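Local coordinates for protein alpha-L-rhamnosidase (Klebsiella oxytoca, PDB 4XHC) that binds rhamnose in its catalytic domain and, as a two-domain family GH78 glycoside hydrolase, probably hydrolyses terminal alpha-L-rhamnose from glycosides, at residues A[418-423]-A[448-453]; A[45-50]-A[231-236]. All coordinates share one frame; numbering follows the deposited sequence.

The two contacts lie on opposite sides of the chain's centre, their own centres about 41 Å apart, and have no helix or strand in common. Contact 1 is buried although it is the more peripheral, about 27 Å from the chain's centre to its own. It joins a short strand to helix 444-456 within the helical catalytic domain, through an amide over an aromatic ring and apolar packing. Contact 2 lies nearer the centre, at about 16 Å, yet is only partly buried. It brings together two irregular segments, 45-50 and 231-236, where the N-terminal part of the chain meets the catalytic domain, and combines a salt bridge, its hydrogen bond weak, with aliphatic carbons against backbone and amide oxygens.

Contact 1: A[418-423]-A[448-453]; sequences GFYVSG and REIMRN. With SO4 (sulfate ion), chain D.
The side-chain amide of Asn453 lies over one face of Phe419, with ND2 3.3 Å above the ring plane and over its centre. Amide and ring planes are only 14° apart, so the amide lies nearly parallel to the ring rather than pointing an N-H straight into it. CG of Asn453 is anti to the backbone N (chi1 -154°), which carries the amide off the helix toward the strand. There ND2 gives a weak, bent hydrogen bond to the Gly418 carbonyl, 3.1 Å from ND2 to O. ND2 also bonds to Gln417 O, so one nitrogen holds two successive carbonyls of the turn. Gly418, with positive phi, and Phe419 form a G1 beta bulge against strand 413-414. A turn earlier on the helix, Ile450 completes the tight side, its CD1 reaching CE2 of Tyr420 at 3.7 Å.

Away from the strand, the helix is far less enclosed. Arg448 and Arg452, one turn apart, turn the edges of their guanidinium groups to a sulfate, probably from the crystallisation liquor. NE and NH2 of both arginines converge on its O4, the two NH2 bonds each being 2.9 Å long. Arg452 also forms salt bridges to Glu455 and Glu484.

Strand 419-420 pairs with 413-414 in a hairpin and packs against helix 444-456; helix 430-438 touches Phe419, Tyr420 and Ile450, while Met451 faces helix 466-478.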
ATOM      1  N   GLY A 418     -26.992  44.430 -26.525  1.00 53.60           N
ATOM      2  CA  GLY A 418     -26.822  44.989 -25.177  1.00 51.83           C
ATOM      3  C   GLY A 418     -25.796  44.241 -24.352  1.00 49.06           C
ATOM      4  O   GLY A 418     -25.859  44.256 -23.128  1.00 47.58           O
ATOM      5  N   PHE A 419     -24.852  43.603 -25.043  1.00 47.68           N
ATOM      6  CA  PHE A 419     -23.795  42.807 -24.426  1.00 45.44           C
ATOM      7  C   PHE A 419     -22.483  43.053 -25.173  1.00 44.54           C
ATOM      8  O   PHE A 419     -22.479  43.519 -26.310  1.00 45.51           O
ATOM      9  CB  PHE A 419     -24.099  41.299 -24.514  1.00 44.42           C
ATOM     10  CG  PHE A 419     -25.182  40.812 -23.582  1.00 44.40           C
ATOM     11  CD1 PHE A 419     -25.121  41.066 -22.216  1.00 44.67           C
ATOM     12  CD2 PHE A 419     -26.243  40.050 -24.062  1.00 44.60           C
ATOM     13  CE1 PHE A 419     -26.120  40.604 -21.357  1.00 44.58           C
ATOM     14  CE2 PHE A 419     -27.239  39.582 -23.203  1.00 45.07           C
ATOM     15  CZ  PHE A 419     -27.176  39.859 -21.849  1.00 44.18           C
ATOM     16  N   TYR A 420     -21.372  42.731 -24.526  1.00 43.23           N
ATOM     17  CA  TYR A 420     -20.083  42.710 -25.193  1.00 43.56           C
ATOM     18  C   TYR A 420     -19.902  41.366 -25.912  1.00 43.59           C
ATOM     19  O   TYR A 420     -20.291  40.322 -25.391  1.00 42.68           O
ATOM     20  CB  TYR A 420     -18.944  42.928 -24.186  1.00 44.01           C
ATOM     21  CG  TYR A 420     -18.935  44.289 -23.508  1.00 44.55           C
ATOM     22  CD1 TYR A 420     -18.355  45.395 -24.126  1.00 45.45           C
ATOM     23  CD2 TYR A 420     -19.494  44.463 -22.244  1.00 44.30           C
ATOM     24  CE1 TYR A 420     -18.338  46.635 -23.504  1.00 46.81           C
ATOM     25  CE2 TYR A 420     -19.487  45.697 -21.616  1.00 44.98           C
ATOM     26  CZ  TYR A 420     -18.902  46.780 -22.244  1.00 47.49           C
ATOM     27  OH  TYR A 420     -18.891  48.009 -21.614  1.00 49.68           O
ATOM     28  N   VAL A 421     -19.305  41.405 -27.100  1.00 43.40           N
ATOM     29  CA  VAL A 421     -18.936  40.199 -27.826  1.00 43.76           C
ATOM     30  C   VAL A 421     -17.436  39.900 -27.665  1.00 43.62           C
ATOM     31  O   VAL A 421     -16.651  40.771 -27.303  1.00 42.52           O
ATOM     32  CB  VAL A 421     -19.305  40.292 -29.320  1.00 46.21           C
ATOM     33  CG1 VAL A 421     -20.791  40.569 -29.476  1.00 47.35           C
ATOM     34  CG2 VAL A 421     -18.486  41.356 -30.041  1.00 47.32           C
ATOM     35  N   SER A 422     -17.047  38.660 -27.939  1.00 45.05           N
ATOM     36  CA  SER A 422     -15.672  38.201 -27.723  1.00 44.65           C
ATOM     37  C   SER A 422     -15.192  37.302 -28.875  1.00 43.77           C
ATOM     38  O   SER A 422     -15.896  36.380 -29.297  1.00 46.26           O
ATOM     39  CB  SER A 422     -15.593  37.458 -26.385  1.00 43.75           C
ATOM     40  OG  SER A 422     -14.249  37.197 -26.004  1.00 43.91           O
ATOM     41  N   GLY A 423     -13.996  37.588 -29.381  1.00 42.97           N
ATOM     42  CA  GLY A 423     -13.381  36.804 -30.451  1.00 43.95           C
ATOM     43  C   GLY A 423     -13.906  37.093 -31.840  1.00 44.19           C
ATOM     44  O   GLY A 423     -14.902  37.790 -32.011  1.00 45.78           O
ATOM     45  N   ARG A 448     -25.414  49.014 -15.067  1.00 53.74           N
ATOM     46  CA  ARG A 448     -26.603  48.515 -14.397  1.00 53.97           C
ATOM     47  C   ARG A 448     -27.558  47.880 -15.416  1.00 53.30           C
ATOM     48  O   ARG A 448     -28.097  46.810 -15.160  1.00 52.64           O
ATOM     49  CB  ARG A 448     -27.281  49.638 -13.620  1.00 56.86           C
ATOM     50  CG  ARG A 448     -28.291  49.175 -12.589  1.00 58.48           C
ATOM     51  CD  ARG A 448     -28.784  50.361 -11.802  1.00 63.37           C
ATOM     52  NE  ARG A 448     -30.029  50.070 -11.088  1.00 65.74           N
ATOM     53  CZ  ARG A 448     -30.163  50.004  -9.758  1.00 67.81           C
ATOM     54  NH1 ARG A 448     -29.128  50.191  -8.932  1.00 68.45           N
ATOM     55  NH2 ARG A 448     -31.355  49.749  -9.238  1.00 69.33           N
ATOM     56  N   GLU A 449     -27.751  48.534 -16.565  1.00 55.68           N
ATOM     57  CA  GLU A 449     -28.522  47.968 -17.700  1.00 55.22           C
ATOM     58  C   GLU A 449     -27.985  46.613 -18.183  1.00 51.29           C
ATOM     59  O   GLU A 449     -28.770  45.754 -18.584  1.00 51.68           O
ATOM     60  CB  GLU A 449     -28.545  48.946 -18.917  1.00 57.40           C
ATOM     61  CG  GLU A 449     -29.361  50.247 -18.754  1.00 62.81           C
ATOM     62  CD  GLU A 449     -29.125  51.290 -19.867  1.00 64.48           C
ATOM     63  OE1 GLU A 449     -29.583  52.452 -19.706  1.00 64.89           O
ATOM     64  OE2 GLU A 449     -28.475  50.965 -20.892  1.00 63.63           O
ATOM     65  N   ILE A 450     -26.669  46.414 -18.146  1.00 48.29           N
ATOM     66  CA  ILE A 450     -26.088  45.113 -18.515  1.00 47.27           C
ATOM     67  C   ILE A 450     -26.454  43.997 -17.514  1.00 46.35           C
ATOM     68  O   ILE A 450     -26.754  42.871 -17.919  1.00 44.05           O
ATOM     69  CB  ILE A 450     -24.551  45.197 -18.680  1.00 47.11           C
ATOM     70  CG1 ILE A 450     -24.197  45.976 -19.945  1.00 47.33           C
ATOM     71  CG2 ILE A 450     -23.910  43.808 -18.762  1.00 46.89           C
ATOM     72  CD1 ILE A 450     -22.765  46.459 -19.971  1.00 47.39           C
ATOM     73  N   MET A 451     -26.432  44.307 -16.218  1.00 47.77           N
ATOM     74  CA  MET A 451     -26.743  43.314 -15.198  1.00 48.35           C
ATOM     75  C   MET A 451     -28.224  42.940 -15.241  1.00 49.60           C
ATOM     76  O   MET A 451     -28.576  41.783 -15.006  1.00 50.21           O
ATOM     77  CB  MET A 451     -26.372  43.813 -13.802  1.00 50.48           C
ATOM     78  CG  MET A 451     -24.915  44.221 -13.620  1.00 50.75           C
ATOM     79  SD  MET A 451     -23.658  43.016 -14.094  1.00 51.33           S
ATOM     80  CE  MET A 451     -23.982  41.686 -12.935  1.00 52.69           C
ATOM     81  N   ARG A 452     -29.083  43.911 -15.551  1.00 51.46           N
ATOM     82  CA  ARG A 452     -30.502  43.638 -15.825  1.00 54.03           C
ATOM     83  C   ARG A 452     -30.697  42.795 -17.079  1.00 53.45           C
ATOM     84  O   ARG A 452     -31.615  41.984 -17.150  1.00 54.74           O
ATOM     85  CB  ARG A 452     -31.297  44.933 -16.010  1.00 55.73           C
ATOM     86  CG  ARG A 452     -31.480  45.758 -14.760  1.00 57.43           C
ATOM     87  CD  ARG A 452     -32.155  44.940 -13.679  1.00 58.94           C
ATOM     88  NE  ARG A 452     -32.618  45.769 -12.577  1.00 61.99           N
ATOM     89  CZ  ARG A 452     -33.010  45.295 -11.397  1.00 63.28           C
ATOM     90  NH1 ARG A 452     -33.002  43.985 -11.148  1.00 63.19           N
ATOM     91  NH2 ARG A 452     -33.403  46.136 -10.452  1.00 65.13           N
ATOM     92  N   ASN A 453     -29.830  42.989 -18.060  1.00 52.94           N
ATOM     93  CA  ASN A 453     -29.903  42.232 -19.293  1.00 54.94           C
ATOM     94  C   ASN A 453     -29.530  40.747 -19.081  1.00 51.99           C
ATOM     95  O   ASN A 453     -30.094  39.870 -19.728  1.00 52.67           O
ATOM     96  CB  ASN A 453     -29.008  42.891 -20.352  1.00 57.95           C
ATOM     97  CG  ASN A 453     -29.448  42.599 -21.765  1.00 64.27           C
ATOM     98  OD1 ASN A 453     -30.585  42.210 -22.000  1.00 72.68           O
ATOM     99  ND2 ASN A 453     -28.546  42.778 -22.718  1.00 66.36           N
TER
HETATM  100  S   SO4 D 901     -33.527  49.455 -12.429  1.00 62.24           S
HETATM  101  O1  SO4 D 901     -34.571  50.070 -11.595  1.00 59.09           O
HETATM  102  O2  SO4 D 901     -34.242  48.628 -13.435  1.00 59.21           O
HETATM  103  O3  SO4 D 901     -32.692  50.537 -12.978  1.00 64.91           O
HETATM  104  O4  SO4 D 901     -32.541  48.650 -11.675  1.00 65.15           O

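Contact 2: A[45-50]-A[231-236]; sequences ALRPAL and MQEVFE
Arg47 reaches across to Glu233 with the flank of its aliphatic chain as well as with its guanidinium. From CB the chain sets out with CG anti to the backbone N (chi1 167°), and CG passes 4.0 Å from Glu233 OE2. CD comes closer to the same oxygen, at 3.7 Å. The chain then bends at chi3 (-57°), leaving NE 4.4 Å from Glu233 OE2 and bringing NH1 round to it at 3.2 Å. The hydrogen bond within this salt bridge is weak: the carboxylate meets the guanidinium at its edge, but the two planes are 66° apart and a single N-H makes the bond. The stronger partner of Arg47 is Glu44, which forms a salt bridge with NH2.

Segment 45-50 leads from helix 37-45 into strand 51-55 of an antiparallel sheet, whereas 231-236 follows helix 214-230 and runs directly into Asp237 of the rhamnose pocket, so the contact joins an N-terminal connection to a loop of the catalytic domain.

The Pro48 ring rests on the backbone of that loop, CG 3.6 Å from Gln232 O. Leu50 crosses Gln232 at about a right angle, CD2 lying 3.9 Å from OE1, while NE2 of Gln232 is held by the carbonyls of Asn229 and Val199.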
ATOM      1  N   ALA A  45      10.538  32.249   6.715  1.00 71.78           N
ATOM      2  CA  ALA A  45      10.406  32.685   8.112  1.00 71.37           C
ATOM      3  C   ALA A  45       8.946  32.829   8.569  1.00 69.02           C
ATOM      4  O   ALA A  45       8.676  32.839   9.767  1.00 68.72           O
ATOM      5  CB  ALA A  45      11.153  33.997   8.327  1.00 72.26           C
ATOM      6  N   LEU A  46       8.017  32.949   7.618  1.00 65.68           N
ATOM      7  CA  LEU A  46       6.594  33.104   7.917  1.00 64.28           C
ATOM      8  C   LEU A  46       5.793  31.799   7.821  1.00 63.43           C
ATOM      9  O   LEU A  46       4.575  31.821   7.937  1.00 62.76           O
ATOM     10  CB  LEU A  46       5.980  34.138   6.966  1.00 63.66           C
ATOM     11  CG  LEU A  46       6.503  35.579   7.027  1.00 64.96           C
ATOM     12  CD1 LEU A  46       6.258  36.296   5.707  1.00 64.08           C
ATOM     13  CD2 LEU A  46       5.867  36.355   8.173  1.00 65.92           C
ATOM     14  N   ARG A  47       6.456  30.667   7.606  1.00 64.61           N
ATOM     15  CA  ARG A  47       5.768  29.368   7.577  1.00 65.11           C
ATOM     16  C   ARG A  47       4.993  29.143   8.887  1.00 64.00           C
ATOM     17  O   ARG A  47       5.578  29.196   9.958  1.00 65.97           O
ATOM     18  CB  ARG A  47       6.786  28.235   7.356  1.00 68.72           C
ATOM     19  CG  ARG A  47       6.268  26.817   7.602  1.00 71.55           C
ATOM     20  CD  ARG A  47       7.409  25.805   7.727  1.00 74.40           C
ATOM     21  NE  ARG A  47       8.264  25.827   6.541  1.00 76.25           N
ATOM     22  CZ  ARG A  47       7.934  25.318   5.356  1.00 76.19           C
ATOM     23  NH1 ARG A  47       6.761  24.713   5.174  1.00 77.63           N
ATOM     24  NH2 ARG A  47       8.781  25.409   4.339  1.00 75.23           N
ATOM     25  N   PRO A  48       3.680  28.877   8.807  1.00 61.07           N
ATOM     26  CA  PRO A  48       2.910  28.706  10.034  1.00 61.24           C
ATOM     27  C   PRO A  48       3.014  27.315  10.687  1.00 63.28           C
ATOM     28  O   PRO A  48       3.296  26.308  10.019  1.00 62.29           O
ATOM     29  CB  PRO A  48       1.479  28.948   9.569  1.00 59.98           C
ATOM     30  CG  PRO A  48       1.462  28.477   8.153  1.00 58.46           C
ATOM     31  CD  PRO A  48       2.845  28.701   7.604  1.00 59.05           C
ATOM     32  N   ALA A  49       2.783  27.276  11.997  1.00 64.84           N
ATOM     33  CA  ALA A  49       2.660  26.016  12.721  1.00 63.77           C
ATOM     34  C   ALA A  49       1.266  25.438  12.461  1.00 61.74           C
ATOM     35  O   ALA A  49       0.291  26.184  12.320  1.00 59.28           O
ATOM     36  CB  ALA A  49       2.891  26.233  14.210  1.00 65.32           C
ATOM     37  N   LEU A  50       1.188  24.113  12.375  1.00 61.03           N
ATOM     38  CA  LEU A  50      -0.076  23.428  12.168  1.00 60.28           C
ATOM     39  C   LEU A  50      -0.609  22.914  13.492  1.00 61.96           C
ATOM     40  O   LEU A  50       0.136  22.361  14.284  1.00 63.89           O
ATOM     41  CB  LEU A  50       0.120  22.252  11.220  1.00 59.86           C
ATOM     42  CG  LEU A  50       0.565  22.588   9.801  1.00 58.56           C
ATOM     43  CD1 LEU A  50       0.936  21.321   9.035  1.00 58.47           C
ATOM     44  CD2 LEU A  50      -0.541  23.352   9.091  1.00 58.03           C
ATOM     45  N   MET A 231      -6.632  26.256   4.572  1.00 53.72           N
ATOM     46  CA  MET A 231      -5.513  26.963   5.207  1.00 56.37           C
ATOM     47  C   MET A 231      -4.562  26.004   5.919  1.00 55.73           C
ATOM     48  O   MET A 231      -4.874  25.498   6.990  1.00 55.74           O
ATOM     49  CB  MET A 231      -6.019  28.028   6.185  1.00 59.34           C
ATOM     50  CG  MET A 231      -6.543  29.279   5.489  1.00 60.84           C
ATOM     51  SD  MET A 231      -7.247  30.493   6.621  1.00 63.90           S
ATOM     52  CE  MET A 231      -5.766  31.050   7.465  1.00 66.40           C
ATOM     53  N   GLN A 232      -3.414  25.758   5.294  1.00 55.26           N
ATOM     54  CA  GLN A 232      -2.420  24.809   5.783  1.00 57.09           C
ATOM     55  C   GLN A 232      -1.075  25.540   5.836  1.00 58.56           C
ATOM     56  O   GLN A 232      -1.017  26.637   6.390  1.00 59.71           O
ATOM     57  CB  GLN A 232      -2.387  23.570   4.880  1.00 56.59           C
ATOM     58  CG  GLN A 232      -3.717  22.816   4.807  1.00 55.40           C
ATOM     59  CD  GLN A 232      -4.044  22.055   6.078  1.00 55.75           C
ATOM     60  OE1 GLN A 232      -3.145  21.579   6.786  1.00 56.86           O
ATOM     61  NE2 GLN A 232      -5.336  21.924   6.372  1.00 54.83           N
ATOM     62  N   GLU A 233      -0.003  24.963   5.280  1.00 58.50           N
ATOM     63  CA  GLU A 233       1.292  25.661   5.245  1.00 60.38           C
ATOM     64  C   GLU A 233       1.320  26.715   4.139  1.00 59.42           C
ATOM     65  O   GLU A 233       2.188  27.599   4.126  1.00 58.38           O
ATOM     66  CB  GLU A 233       2.462  24.672   5.137  1.00 62.49           C
ATOM     67  CG  GLU A 233       2.856  24.107   6.502  1.00 66.87           C
ATOM     68  CD  GLU A 233       3.881  22.986   6.444  1.00 69.41           C
ATOM     69  OE1 GLU A 233       3.652  22.011   5.698  1.00 72.62           O
ATOM     70  OE2 GLU A 233       4.905  23.073   7.162  1.00 70.78           O
ATOM     71  N   VAL A 234       0.358  26.607   3.223  1.00 58.32           N
ATOM     72  CA  VAL A 234      -0.003  27.679   2.286  1.00 58.22           C
ATOM     73  C   VAL A 234      -1.526  27.698   2.170  1.00 57.07           C
ATOM     74  O   VAL A 234      -2.199  26.839   2.737  1.00 59.45           O
ATOM     75  CB  VAL A 234       0.614  27.461   0.884  1.00 57.50           C
ATOM     76  CG1 VAL A 234       2.131  27.419   0.965  1.00 58.57           C
ATOM     77  CG2 VAL A 234       0.081  26.194   0.222  1.00 55.84           C
ATOM     78  N   PHE A 235      -2.067  28.662   1.436  1.00 55.54           N
ATOM     79  CA  PHE A 235      -3.485  28.634   1.065  1.00 54.03           C
ATOM     80  C   PHE A 235      -3.685  27.607  -0.051  1.00 52.49           C
ATOM     81  O   PHE A 235      -3.522  27.929  -1.226  1.00 53.09           O
ATOM     82  CB  PHE A 235      -3.947  30.010   0.555  1.00 54.02           C
ATOM     83  CG  PHE A 235      -4.117  31.048   1.625  1.00 54.23           C
ATOM     84  CD1 PHE A 235      -5.273  31.101   2.381  1.00 55.14           C
ATOM     85  CD2 PHE A 235      -3.142  32.001   1.844  1.00 55.95           C
ATOM     86  CE1 PHE A 235      -5.449  32.072   3.349  1.00 56.52           C
ATOM     87  CE2 PHE A 235      -3.304  32.974   2.819  1.00 58.47           C
ATOM     88  CZ  PHE A 235      -4.461  33.012   3.570  1.00 58.34           C
ATOM     89  N   GLU A 236      -4.026  26.371   0.297  1.00 51.63           N
ATOM     90  CA  GLU A 236      -4.208  25.330  -0.717  1.00 50.57           C
ATOM     91  C   GLU A 236      -5.520  25.552  -1.469  1.00 50.28           C
ATOM     92  O   GLU A 236      -6.483  26.028  -0.882  1.00 52.28           O
ATOM     93  CB  GLU A 236      -4.209  23.949  -0.078  1.00 50.40           C
ATOM     94  CG  GLU A 236      -2.902  23.589   0.616  1.00 52.13           C
ATOM     95  CD  GLU A 236      -2.860  22.145   1.111  1.00 52.28           C
ATOM     96  OE1 GLU A 236      -3.786  21.358   0.784  1.00 51.24           O
ATOM     97  OE2 GLU A 236      -1.892  21.789   1.822  1.00 51.32           O
TER